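Local coordinates for protein transcriptional regulator (NtrC family) (Aquifex aeolicus, PDB 3DZD) that probably activates sigma54-dependent transcription as an NtrC-family response regulator with an AAA+ ATPase domain, captured here in an inactive state, at residues V3-V6 with S11-S14; S17-E22 with F103-F108; F45-L50 with K113-E118; R34-K39 with V60-F65. All blocks are in the same frame, centred on the assembly; numbering follows the deposited sequence.

Contact 1: residues V3-V6 with S11-S14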
loop_
_atom_site.group_PDB
_atom_site.type_symbol
_atom_site.label_atom_id
_atom_site.label_comp_id
_atom_site.label_asym_id
_atom_site.label_seq_id
_atom_site.Cartn_x
_atom_site.Cartn_y
_atom_site.Cartn_z
ATOM N N VAL A 3 21.945 7.664 -13.589
ATOM C CA VAL A 3 22.898 6.799 -12.900
ATOM C C VAL A 3 24.252 7.484 -12.837
ATOM O O VAL A 3 24.816 7.823 -13.869
ATOM C CB VAL A 3 23.064 5.440 -13.618
ATOM C CG1 VAL A 3 24.091 4.570 -12.896
ATOM C CG2 VAL A 3 21.724 4.723 -13.720
ATOM N N LEU A 4 24.768 7.700 -11.632
ATOM C CA LEU A 4 26.087 8.308 -11.493
ATOM C C LEU A 4 27.131 7.223 -11.324
ATOM O O LEU A 4 27.018 6.383 -10.432
ATOM C CB LEU A 4 26.144 9.274 -10.300
ATOM C CG LEU A 4 27.532 9.834 -9.947
ATOM C CD1 LEU A 4 28.053 10.778 -11.029
ATOM C CD2 LEU A 4 27.519 10.529 -8.594
ATOM N N VAL A 5 28.137 7.244 -12.192
ATOM C CA VAL A 5 29.228 6.276 -12.148
ATOM C C VAL A 5 30.502 6.942 -11.650
ATOM O O VAL A 5 31.055 7.819 -12.320
ATOM C CB VAL A 5 29.496 5.650 -13.529
ATOM C CG1 VAL A 5 30.607 4.617 -13.424
ATOM C CG2 VAL A 5 28.236 5.004 -14.077
ATOM N N VAL A 6 30.948 6.528 -10.465
ATOM C CA VAL A 6 32.151 7.068 -9.841
ATOM C C VAL A 6 33.307 6.066 -9.903
ATOM O O VAL A 6 33.258 5.016 -9.255
ATOM C CB VAL A 6 31.899 7.419 -8.367
ATOM C CG1 VAL A 6 33.088 8.159 -7.795
ATOM C CG2 VAL A 6 30.634 8.250 -8.231
ATOM N N SER A 11 38.056 2.677 -18.430
ATOM C CA SER A 11 37.501 1.373 -18.766
ATOM C C SER A 11 36.179 1.155 -18.040
ATOM O O SER A 11 35.299 0.429 -18.508
ATOM C CB SER A 11 38.488 0.265 -18.403
ATOM O OG SER A 11 38.825 0.321 -17.031
ATOM N N ILE A 12 36.038 1.783 -16.884
ATOM C CA ILE A 12 34.789 1.679 -16.159
ATOM C C ILE A 12 33.816 2.756 -16.609
ATOM O O ILE A 12 32.730 2.454 -17.110
ATOM C CB ILE A 12 34.998 1.756 -14.641
ATOM C CG1 ILE A 12 35.745 0.518 -14.156
ATOM C CG2 ILE A 12 33.652 1.853 -13.932
ATOM C CD1 ILE A 12 34.980 -0.772 -14.390
ATOM N N THR A 13 34.212 4.011 -16.444
ATOM C CA THR A 13 33.308 5.123 -16.703
ATOM C C THR A 13 32.796 5.155 -18.139
ATOM O O THR A 13 31.624 5.432 -18.372
ATOM C CB THR A 13 33.950 6.475 -16.345
ATOM O OG1 THR A 13 35.337 6.453 -16.702
ATOM C CG2 THR A 13 33.822 6.740 -14.850
ATOM N N SER A 14 33.668 4.873 -19.100
ATOM C CA SER A 14 33.263 4.850 -20.499
ATOM C C SER A 14 32.392 3.639 -20.812
ATOM O O SER A 14 31.273 3.779 -21.305
ATOM C CB SER A 14 34.484 4.867 -21.422
ATOM O OG SER A 14 35.017 6.174 -21.544
#
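Val5 meets Ile12 and Thr13 mainly through methyl groups, with the carbonyl oxygen of Val5 also touching Thr13, and 123 Å² of surface is buried between strand residues 3-6 and helix residues 11-14. The apolar part of the contact centres on Val5 CG1. Its torsion places this methyl opposite the backbone N (chi1 -178°), on a side chain whose first bond already points at the helix. From there CG1 lies 4.1 Å from Ile12 CG2, the two side chains meeting at about a right angle, while the rest of the isoleucine leads away from the strand. CG1 is also 4.1 Å from Thr13 CG2, and these are ordinary van der Waals separations.

The polar groups of the touching residues find partners outside the two segments. Thr13 holds OG1 between its backbone N and carbonyl carbon (chi1 38°), where the hydroxyl bonds to Glu9 O in the preceding turn; the same rotation leaves the methyl to face the strand, with CG2 3.9 Å from Val5 O. No hydrogen bond joins the two segments, and the backbone of Val5 is instead bonded to Asp28 and Ala30 of the neighbouring strand.

Leu16 and Leu20, further along the helix, extend the cover over Val5. Helix 10-22 connects the parallel strands 2-6 and 26-30, the first beta-alpha-beta crossover of the CheY-like receiver domain.

Contact 2: residues S17-E22 with F103-F108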
loop_
_atom_site.group_PDB
_atom_site.type_symbol
_atom_site.label_atom_id
_atom_site.label_comp_id
_atom_site.label_asym_id
_atom_site.label_seq_id
_atom_site.Cartn_x
_atom_site.Cartn_y
_atom_site.Cartn_z
ATOM N N SER A 17 29.079 3.811 -19.199
ATOM C CA SER A 17 28.266 4.861 -19.802
ATOM C C SER A 17 27.695 4.408 -21.138
ATOM O O SER A 17 26.531 4.673 -21.441
ATOM C CB SER A 17 29.070 6.142 -19.988
ATOM O OG SER A 17 29.467 6.660 -18.739
ATOM N N ALA A 18 28.520 3.729 -21.932
ATOM C CA ALA A 18 28.087 3.210 -23.223
ATOM C C ALA A 18 26.972 2.202 -23.009
ATOM O O ALA A 18 26.002 2.155 -23.765
ATOM C CB ALA A 18 29.254 2.566 -23.962
ATOM N N ILE A 19 27.110 1.408 -21.954
ATOM C CA ILE A 19 26.151 0.358 -21.647
ATOM C C ILE A 19 24.847 0.938 -21.135
ATOM O O ILE A 19 23.774 0.599 -21.636
ATOM C CB ILE A 19 26.731 -0.639 -20.628
ATOM C CG1 ILE A 19 27.888 -1.416 -21.267
ATOM C CG2 ILE A 19 25.655 -1.583 -20.133
ATOM C CD1 ILE A 19 28.898 -1.942 -20.275
ATOM N N LEU A 20 24.944 1.821 -20.144
ATOM C CA LEU A 20 23.765 2.435 -19.545
ATOM C C LEU A 20 22.969 3.181 -20.597
ATOM O O LEU A 20 21.760 3.002 -20.714
ATOM C CB LEU A 20 24.167 3.392 -18.421
ATOM C CG LEU A 20 24.758 2.718 -17.178
ATOM C CD1 LEU A 20 25.347 3.742 -16.223
ATOM C CD2 LEU A 20 23.700 1.879 -16.476
ATOM N N GLU A 21 23.655 4.029 -21.356
ATOM C CA GLU A 21 23.012 4.814 -22.400
ATOM C C GLU A 21 22.344 3.902 -23.424
ATOM O O GLU A 21 21.244 4.186 -23.896
ATOM C CB GLU A 21 24.034 5.718 -23.083
ATOM C CG GLU A 21 23.434 6.741 -24.032
ATOM C CD GLU A 21 24.492 7.630 -24.662
ATOM O OE1 GLU A 21 25.648 7.609 -24.176
ATOM O OE2 GLU A 21 24.168 8.347 -25.639
ATOM N N GLU A 22 23.019 2.800 -23.749
ATOM C CA GLU A 22 22.515 1.812 -24.700
ATOM C C GLU A 22 21.240 1.128 -24.210
ATOM O O GLU A 22 20.487 0.564 -25.003
ATOM C CB GLU A 22 23.601 0.766 -24.992
ATOM C CG GLU A 22 23.154 -0.420 -25.845
ATOM C CD GLU A 22 22.740 -1.637 -25.022
ATOM O OE1 GLU A 22 23.221 -1.784 -23.878
ATOM O OE2 GLU A 22 21.940 -2.456 -25.528
ATOM N N PHE A 103 33.350 -8.376 -14.347
ATOM C CA PHE A 103 31.970 -8.793 -14.475
ATOM C C PHE A 103 31.460 -8.486 -15.875
ATOM O O PHE A 103 31.925 -7.556 -16.531
ATOM C CB PHE A 103 31.108 -8.096 -13.420
ATOM C CG PHE A 103 31.229 -6.605 -13.434
ATOM C CD1 PHE A 103 30.534 -5.849 -14.365
ATOM C CD2 PHE A 103 32.040 -5.954 -12.515
ATOM C CE1 PHE A 103 30.650 -4.470 -14.379
ATOM C CE2 PHE A 103 32.159 -4.581 -12.521
ATOM C CZ PHE A 103 31.466 -3.836 -13.454
ATOM N N SER A 104 30.498 -9.276 -16.331
ATOM C CA SER A 104 29.978 -9.141 -17.681
ATOM C C SER A 104 28.956 -8.006 -17.795
ATOM O O SER A 104 28.494 -7.456 -16.788
ATOM C CB SER A 104 29.339 -10.458 -18.115
ATOM O OG SER A 104 28.380 -10.883 -17.161
ATOM N N VAL A 105 28.621 -7.668 -19.038
ATOM C CA VAL A 105 27.624 -6.659 -19.359
ATOM C C VAL A 105 26.296 -7.096 -18.758
ATOM O O VAL A 105 25.597 -6.326 -18.087
ATOM C CB VAL A 105 27.461 -6.546 -20.898
ATOM C CG1 VAL A 105 26.365 -5.548 -21.267
ATOM C CG2 VAL A 105 28.783 -6.177 -21.559
ATOM N N GLU A 106 25.963 -8.355 -19.009
ATOM C CA GLU A 106 24.751 -8.972 -18.502
ATOM C C GLU A 106 24.634 -8.830 -16.978
ATOM O O GLU A 106 23.587 -8.455 -16.466
ATOM C CB GLU A 106 24.724 -10.450 -18.911
ATOM C CG GLU A 106 24.686 -10.697 -20.428
ATOM C CD GLU A 106 26.013 -10.408 -21.147
ATOM O OE1 GLU A 106 27.092 -10.715 -20.590
ATOM O OE2 GLU A 106 25.970 -9.884 -22.286
ATOM N N ARG A 107 25.715 -9.127 -16.264
ATOM C CA ARG A 107 25.722 -9.077 -14.807
ATOM C C ARG A 107 25.546 -7.647 -14.337
ATOM O O ARG A 107 24.799 -7.380 -13.399
ATOM C CB ARG A 107 27.037 -9.647 -14.267
ATOM C CG ARG A 107 27.243 -9.470 -12.774
ATOM C CD ARG A 107 26.211 -10.244 -11.964
ATOM N NE ARG A 107 25.031 -9.441 -11.646
ATOM C CZ ARG A 107 23.921 -9.914 -11.078
ATOM N NH1 ARG A 107 23.809 -11.204 -10.771
ATOM N NH2 ARG A 107 22.910 -9.090 -10.829
ATOM N N PHE A 108 26.241 -6.726 -14.996
ATOM C CA PHE A 108 26.083 -5.306 -14.705
ATOM C C PHE A 108 24.633 -4.841 -14.855
ATOM O O PHE A 108 24.043 -4.307 -13.921
ATOM C CB PHE A 108 26.985 -4.466 -15.611
ATOM C CG PHE A 108 26.768 -2.990 -15.468
ATOM C CD1 PHE A 108 27.080 -2.343 -14.281
ATOM C CD2 PHE A 108 26.238 -2.246 -16.519
ATOM C CE1 PHE A 108 26.875 -0.978 -14.140
ATOM C CE2 PHE A 108 26.030 -0.877 -16.390
ATOM C CZ PHE A 108 26.347 -0.243 -15.197
#
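Ile19 and Leu20 press on Phe108 where helix 10-22 lies beside helix 105-119, the first and last helices of the CheY-like receiver fold, both packed against one face of its parallel sheet. The contact is apolar: 204 Å² is buried and no hydrogen bond crosses.

Phe108 starts the contact with CG opposite its backbone N (chi1 174°), which sends the ring toward helix 10-22. Ile19 answers with its branch methyl. With chi1 at -67° it is CG2, not the longer CG1 arm, that stands anti to the backbone N, and this methyl comes in at the ring edge, near the plane, 3.7 Å from Phe108 CD2. The same CG2 reaches Val105 CG1 at 4.2 Å, one turn earlier on the partner helix; the methyl touches both side chains, from directions nearly at right angles.

Leu20 approaches the far end of the ring at about a right angle. Its CG lies in the ring plane at the edge, 3.9 Å from Phe108 CZ, and its CD2 comes in obliquely, 3.6 Å from Phe108 CE2.

Arg107 points elsewhere, its NH1 forming a salt bridge with Glu97 of the second subunit. The start of helix 105-119 is capped by Ser104, whose OG accepts a weak bond from Arg107 N at 3.3 Å, with an N-H...O angle of 153°.

Contact 3: residues F45-L50 with K113-E118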
loop_
_atom_site.group_PDB
_atom_site.type_symbol
_atom_site.label_atom_id
_atom_site.label_comp_id
_atom_site.label_asym_id
_atom_site.label_seq_id
_atom_site.Cartn_x
_atom_site.Cartn_y
_atom_site.Cartn_z
ATOM N N PHE A 45 20.617 11.384 -8.142
ATOM C CA PHE A 45 20.745 10.121 -8.863
ATOM C C PHE A 45 20.112 9.017 -8.037
ATOM O O PHE A 45 20.566 8.745 -6.933
ATOM C CB PHE A 45 22.213 9.773 -9.103
ATOM C CG PHE A 45 22.955 10.788 -9.921
ATOM C CD1 PHE A 45 22.900 10.756 -11.305
ATOM C CD2 PHE A 45 23.724 11.762 -9.306
ATOM C CE1 PHE A 45 23.589 11.685 -12.062
ATOM C CE2 PHE A 45 24.416 12.697 -10.053
ATOM C CZ PHE A 45 24.350 12.657 -11.433
ATOM N N PRO A 46 19.056 8.380 -8.567
ATOM C CA PRO A 46 18.435 7.236 -7.892
ATOM C C PRO A 46 19.466 6.144 -7.619
ATOM O O PRO A 46 19.434 5.505 -6.566
ATOM C CB PRO A 46 17.414 6.733 -8.918
ATOM C CG PRO A 46 17.128 7.898 -9.783
ATOM C CD PRO A 46 18.382 8.718 -9.831
ATOM N N VAL A 47 20.372 5.933 -8.569
ATOM C CA VAL A 47 21.372 4.878 -8.442
ATOM C C VAL A 47 22.784 5.428 -8.616
ATOM O O VAL A 47 23.070 6.156 -9.564
ATOM C CB VAL A 47 21.143 3.761 -9.478
ATOM C CG1 VAL A 47 22.295 2.769 -9.458
ATOM C CG2 VAL A 47 19.801 3.071 -9.231
ATOM N N ILE A 48 23.663 5.070 -7.693
ATOM C CA ILE A 48 25.050 5.475 -7.769
ATOM C C ILE A 48 25.919 4.243 -7.752
ATOM O O ILE A 48 25.725 3.354 -6.920
ATOM C CB ILE A 48 25.436 6.361 -6.593
ATOM C CG1 ILE A 48 24.643 7.669 -6.644
ATOM C CG2 ILE A 48 26.927 6.633 -6.611
ATOM C CD1 ILE A 48 24.744 8.494 -5.385
ATOM N N VAL A 49 26.866 4.196 -8.689
ATOM C CA VAL A 49 27.796 3.088 -8.832
ATOM C C VAL A 49 29.155 3.589 -8.396
ATOM O O VAL A 49 29.753 4.447 -9.057
ATOM C CB VAL A 49 27.899 2.618 -10.299
ATOM C CG1 VAL A 49 29.018 1.588 -10.457
ATOM C CG2 VAL A 49 26.571 2.064 -10.790
ATOM N N LEU A 50 29.648 3.050 -7.288
ATOM C CA LEU A 50 30.826 3.604 -6.632
ATOM C C LEU A 50 31.968 2.601 -6.515
ATOM O O LEU A 50 31.769 1.465 -6.086
ATOM C CB LEU A 50 30.442 4.110 -5.246
ATOM C CG LEU A 50 31.574 4.486 -4.290
ATOM C CD1 LEU A 50 32.218 5.820 -4.676
ATOM C CD2 LEU A 50 31.019 4.543 -2.878
ATOM N N LYS A 113 19.219 -3.076 -12.910
ATOM C CA LYS A 113 17.782 -3.275 -12.918
ATOM C C LYS A 113 17.256 -3.422 -11.504
ATOM O O LYS A 113 16.275 -2.767 -11.125
ATOM C CB LYS A 113 17.420 -4.513 -13.727
ATOM C CG LYS A 113 15.930 -4.690 -13.894
ATOM C CD LYS A 113 15.579 -6.084 -14.375
ATOM C CE LYS A 113 14.078 -6.309 -14.290
ATOM N NZ LYS A 113 13.707 -7.712 -13.957
ATOM N N HIS A 114 17.908 -4.281 -10.720
ATOM C CA HIS A 114 17.501 -4.491 -9.330
ATOM C C HIS A 114 17.740 -3.260 -8.462
ATOM O O HIS A 114 16.956 -2.982 -7.560
ATOM C CB HIS A 114 18.171 -5.727 -8.723
ATOM C CG HIS A 114 17.822 -7.000 -9.420
ATOM N ND1 HIS A 114 18.687 -8.066 -9.502
ATOM C CD2 HIS A 114 16.707 -7.363 -10.102
ATOM C CE1 HIS A 114 18.117 -9.043 -10.188
ATOM N NE2 HIS A 114 16.914 -8.640 -10.563
ATOM N N ALA A 115 18.813 -2.522 -8.730
ATOM C CA ALA A 115 19.028 -1.258 -8.023
ATOM C C ALA A 115 17.843 -0.301 -8.214
ATOM O O ALA A 115 17.396 0.336 -7.268
ATOM C CB ALA A 115 20.325 -0.596 -8.459
ATOM N N PHE A 116 17.328 -0.204 -9.433
ATOM C CA PHE A 116 16.202 0.686 -9.669
ATOM C C PHE A 116 14.918 0.178 -9.021
ATOM O O PHE A 116 14.127 0.968 -8.530
ATOM C CB PHE A 116 15.992 0.976 -11.164
ATOM C CG PHE A 116 16.819 2.127 -11.678
ATOM C CD1 PHE A 116 16.474 3.434 -11.378
ATOM C CD2 PHE A 116 17.948 1.900 -12.465
ATOM C CE1 PHE A 116 17.244 4.498 -11.848
ATOM C CE2 PHE A 116 18.718 2.958 -12.942
ATOM C CZ PHE A 116 18.372 4.253 -12.635
ATOM N N GLU A 117 14.698 -1.129 -9.004
ATOM C CA GLU A 117 13.487 -1.600 -8.360
ATOM C C GLU A 117 13.614 -1.521 -6.837
ATOM O O GLU A 117 12.619 -1.496 -6.128
ATOM C CB GLU A 117 13.050 -2.985 -8.854
ATOM C CG GLU A 117 14.042 -4.108 -8.653
ATOM C CD GLU A 117 13.593 -5.398 -9.336
ATOM O OE1 GLU A 117 13.653 -5.467 -10.585
ATOM O OE2 GLU A 117 13.183 -6.338 -8.619
ATOM N N GLU A 118 14.840 -1.452 -6.337
ATOM C CA GLU A 118 15.038 -1.213 -4.917
ATOM C C GLU A 118 14.704 0.248 -4.631
ATOM O O GLU A 118 14.123 0.584 -3.599
ATOM C CB GLU A 118 16.485 -1.508 -4.525
ATOM C CG GLU A 118 16.888 -0.932 -3.184
ATOM C CD GLU A 118 16.382 -1.766 -2.030
ATOM O OE1 GLU A 118 15.864 -2.877 -2.285
ATOM O OE2 GLU A 118 16.521 -1.315 -0.865
#
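A CH-pi contact of Val47 with Phe116 is the central interaction of this buried junction between strand 47-51, at the centre of the receiver domain's sheet, and the last receiver helix, 105-119. The geometry is nearly ideal: Val47 CG2 stands 3.7 Å from the centroid of the Phe116 ring and only 3° off its normal. All six ring carbons are therefore almost equally far from this methyl, from 3.9 Å at CE2 to 4.0 Å at CG.

The helix offers the ring from the flank. The first bond of Phe116 does not aim at the strand, but chi1 of -86° swings the ring inward until its face receives the methyl. Pro46 adds a second touch, its CB 3.7 Å from Phe116 CE1 in an oblique approach. One residue earlier on the helix, Ala115 CB fits against both branches of Val47, 3.8 Å from CG2 and 4.0 Å from CG1; the small side chain is consistent with the close approach, the CA atoms of Val47 and Ala115 being 6.6 Å apart.

Around the junction, Val3 and the ring of Tyr25 also meet Phe116, while His114 and Glu118 engage Tyr96 and Lys121 of the second subunit. An alanine in place of Phe116 would probably leave the Val47 methyl without its aromatic face and open a gap beside Pro46.

With no hydrogen bond across the segments, helix and strand are held here by shape fit and dispersion, with the CH-pi contact probably adding a weak directional preference.

Contact 4: residues R34-K39 with V60-F65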
loop_
_atom_site.group_PDB
_atom_site.type_symbol
_atom_site.label_atom_id
_atom_site.label_comp_id
_atom_site.label_asym_id
_atom_site.label_seq_id
_atom_site.Cartn_x
_atom_site.Cartn_y
_atom_site.Cartn_z
ATOM N N ARG A 34 35.871 14.203 -5.206
ATOM C CA ARG A 34 35.580 15.628 -5.236
ATOM C C ARG A 34 34.498 15.929 -6.263
ATOM O O ARG A 34 33.464 16.506 -5.934
ATOM C CB ARG A 34 36.838 16.429 -5.558
ATOM C CG ARG A 34 36.630 17.930 -5.555
ATOM C CD ARG A 34 37.954 18.649 -5.709
ATOM N NE ARG A 34 37.803 20.096 -5.808
ATOM C CZ ARG A 34 37.963 20.938 -4.792
ATOM N NH1 ARG A 34 38.273 20.478 -3.587
ATOM N NH2 ARG A 34 37.812 22.243 -4.981
ATOM N N GLU A 35 34.748 15.536 -7.507
ATOM C CA GLU A 35 33.798 15.746 -8.594
ATOM C C GLU A 35 32.450 15.096 -8.278
ATOM O O GLU A 35 31.394 15.617 -8.634
ATOM C CB GLU A 35 34.367 15.179 -9.894
ATOM C CG GLU A 35 33.626 15.594 -11.150
ATOM C CD GLU A 35 34.112 14.846 -12.384
ATOM O OE1 GLU A 35 35.243 14.311 -12.353
ATOM O OE2 GLU A 35 33.364 14.791 -13.386
ATOM N N ALA A 36 32.487 13.957 -7.601
ATOM C CA ALA A 36 31.258 13.258 -7.278
ATOM C C ALA A 36 30.407 14.099 -6.338
ATOM O O ALA A 36 29.236 14.355 -6.618
ATOM C CB ALA A 36 31.557 11.900 -6.668
ATOM N N GLU A 37 31.000 14.528 -5.225
ATOM C CA GLU A 37 30.296 15.339 -4.232
ATOM C C GLU A 37 29.587 16.507 -4.892
ATOM O O GLU A 37 28.450 16.837 -4.556
ATOM C CB GLU A 37 31.273 15.856 -3.178
ATOM C CG GLU A 37 31.906 14.758 -2.352
ATOM C CD GLU A 37 32.951 15.278 -1.389
ATOM O OE1 GLU A 37 33.513 16.365 -1.646
ATOM O OE2 GLU A 37 33.217 14.594 -0.377
ATOM N N LYS A 38 30.275 17.130 -5.838
ATOM C CA LYS A 38 29.696 18.194 -6.633
ATOM C C LYS A 38 28.364 17.735 -7.213
ATOM O O LYS A 38 27.308 18.298 -6.909
ATOM C CB LYS A 38 30.660 18.568 -7.760
ATOM C CG LYS A 38 30.057 19.390 -8.883
ATOM C CD LYS A 38 29.969 20.852 -8.510
ATOM C CE LYS A 38 29.852 21.707 -9.753
ATOM N NZ LYS A 38 28.816 21.163 -10.672
ATOM N N LYS A 39 28.416 16.693 -8.037
ATOM C CA LYS A 39 27.233 16.254 -8.771
ATOM C C LYS A 39 26.099 15.735 -7.884
ATOM O O LYS A 39 24.923 15.908 -8.209
ATOM C CB LYS A 39 27.618 15.245 -9.855
ATOM C CG LYS A 39 28.127 15.928 -11.111
ATOM C CD LYS A 39 28.967 15.026 -11.984
ATOM C CE LYS A 39 29.317 15.751 -13.269
ATOM N NZ LYS A 39 30.410 15.075 -13.991
ATOM N N VAL A 60 34.795 3.494 0.288
ATOM C CA VAL A 60 33.825 2.918 1.217
ATOM C C VAL A 60 33.167 3.987 2.095
ATOM O O VAL A 60 31.941 4.120 2.122
ATOM C CB VAL A 60 34.488 1.872 2.133
ATOM C CG1 VAL A 60 33.461 1.258 3.072
ATOM C CG2 VAL A 60 35.181 0.800 1.304
ATOM N N ASN A 61 33.990 4.749 2.812
ATOM C CA ASN A 61 33.494 5.789 3.709
ATOM C C ASN A 61 32.662 6.841 2.986
ATOM O O ASN A 61 31.766 7.448 3.576
ATOM C CB ASN A 61 34.651 6.456 4.455
ATOM C CG ASN A 61 35.361 5.503 5.396
ATOM O OD1 ASN A 61 34.764 4.544 5.894
ATOM N ND2 ASN A 61 36.642 5.760 5.648
ATOM N N PHE A 62 32.961 7.056 1.710
ATOM C CA PHE A 62 32.201 8.003 0.899
ATOM C C PHE A 62 30.715 7.654 0.870
ATOM O O PHE A 62 29.872 8.510 0.621
ATOM C CB PHE A 62 32.742 8.059 -0.526
ATOM C CG PHE A 62 32.124 9.139 -1.356
ATOM C CD1 PHE A 62 32.556 10.449 -1.239
ATOM C CD2 PHE A 62 31.101 8.851 -2.243
ATOM C CE1 PHE A 62 31.987 11.453 -1.997
ATOM C CE2 PHE A 62 30.525 9.855 -3.003
ATOM C CZ PHE A 62 30.973 11.159 -2.880
ATOM N N ILE A 63 30.399 6.390 1.116
ATOM C CA ILE A 63 29.011 5.987 1.243
ATOM C C ILE A 63 28.311 6.854 2.285
ATOM O O ILE A 63 27.134 7.177 2.138
ATOM C CB ILE A 63 28.887 4.501 1.615
ATOM C CG1 ILE A 63 29.180 3.630 0.394
ATOM C CG2 ILE A 63 27.503 4.195 2.151
ATOM C CD1 ILE A 63 29.230 2.164 0.704
ATOM N N ASP A 64 29.037 7.249 3.329
ATOM C CA ASP A 64 28.455 8.109 4.360
ATOM C C ASP A 64 28.093 9.480 3.791
ATOM O O ASP A 64 27.067 10.059 4.148
ATOM C CB ASP A 64 29.392 8.250 5.564
ATOM C CG ASP A 64 29.530 6.956 6.354
ATOM O OD1 ASP A 64 28.496 6.324 6.664
ATOM O OD2 ASP A 64 30.680 6.578 6.669
ATOM N N PHE A 65 28.928 9.994 2.897
ATOM C CA PHE A 65 28.602 11.238 2.218
ATOM C C PHE A 65 27.268 11.116 1.496
ATOM O O PHE A 65 26.430 12.014 1.562
ATOM C CB PHE A 65 29.680 11.610 1.209
ATOM C CG PHE A 65 29.369 12.858 0.441
ATOM C CD1 PHE A 65 29.934 14.068 0.806
ATOM C CD2 PHE A 65 28.489 12.830 -0.627
ATOM C CE1 PHE A 65 29.642 15.221 0.111
ATOM C CE2 PHE A 65 28.196 13.980 -1.331
ATOM C CZ PHE A 65 28.774 15.177 -0.961
#
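Ala36 is the first residue of helix 33-42 in this segment to reach its neighbour, setting CB 3.9 Å from Phe62 CZ in an oblique approach. Phe62 also touches Leu33 and Ile40 of this helix, and Leu50 of strand 47-51.

Glu37 follows and does most of the touching, with its aliphatic stem rather than its charge. Its CG lies beside the backbone N (chi1 -64°) and the chain beyond is extended, which brings the stem against both phenylalanine rings, the edge of one and the face of the other. CG meets Phe62 at the edge, in the ring plane, 3.3 Å from CE1. The same atom stands over a face of Phe65, 3.6 Å from the centroid and 22° off the normal, a CH-pi contact displaced toward the rim. Glu37 CB packs 3.4 Å from Phe65 CZ, and the carboxylate continues past the ring with its plane 19° from it, OE2 3.5 Å from CD1. These separations are tight.

In the receiver fold, helices 33-42 and 62-69 lie side by side on the sheet, on the face away from helices 10-22 and 105-119. Phe62 and Phe65, three residues apart, both direct their side chains at helix 33-42, and Phe65 CB sits 3.9 Å above the Phe62 ring. A serine in place of Phe65 would probably deprive the Glu37 stem of the face it lies on and leave its carboxylate freer to turn.

At Lys39 the helix closes a salt bridge of its own: NZ is 3.0 Å from Glu35 OE2, on the lone pair away from the other oxygen, and NZ also bonds to Thr29 O.

Overall arrangement
From the N terminus, contact 1 closes first, a short loop from strand 2-6 to helix 10-22, before any other contact opens. Contact 2 starts on that same helix and closes only at 103-108, spanning most of the receiver domain; contact 4, joining 34-39 to 60-65, falls wholly within that span. Contact 3 opens at 45-50 and closes last, at 113-118, so it crosses both contact 2 and contact 4. Strands 2-6 and 47-51 are neighbours, linking contacts 1 and 3 through the sheet. Contacts 2 and 3 share helix 105-119, and Leu50 of contact 3 also packs on Ile63 of contact 4, tying helices on both faces to the central strands.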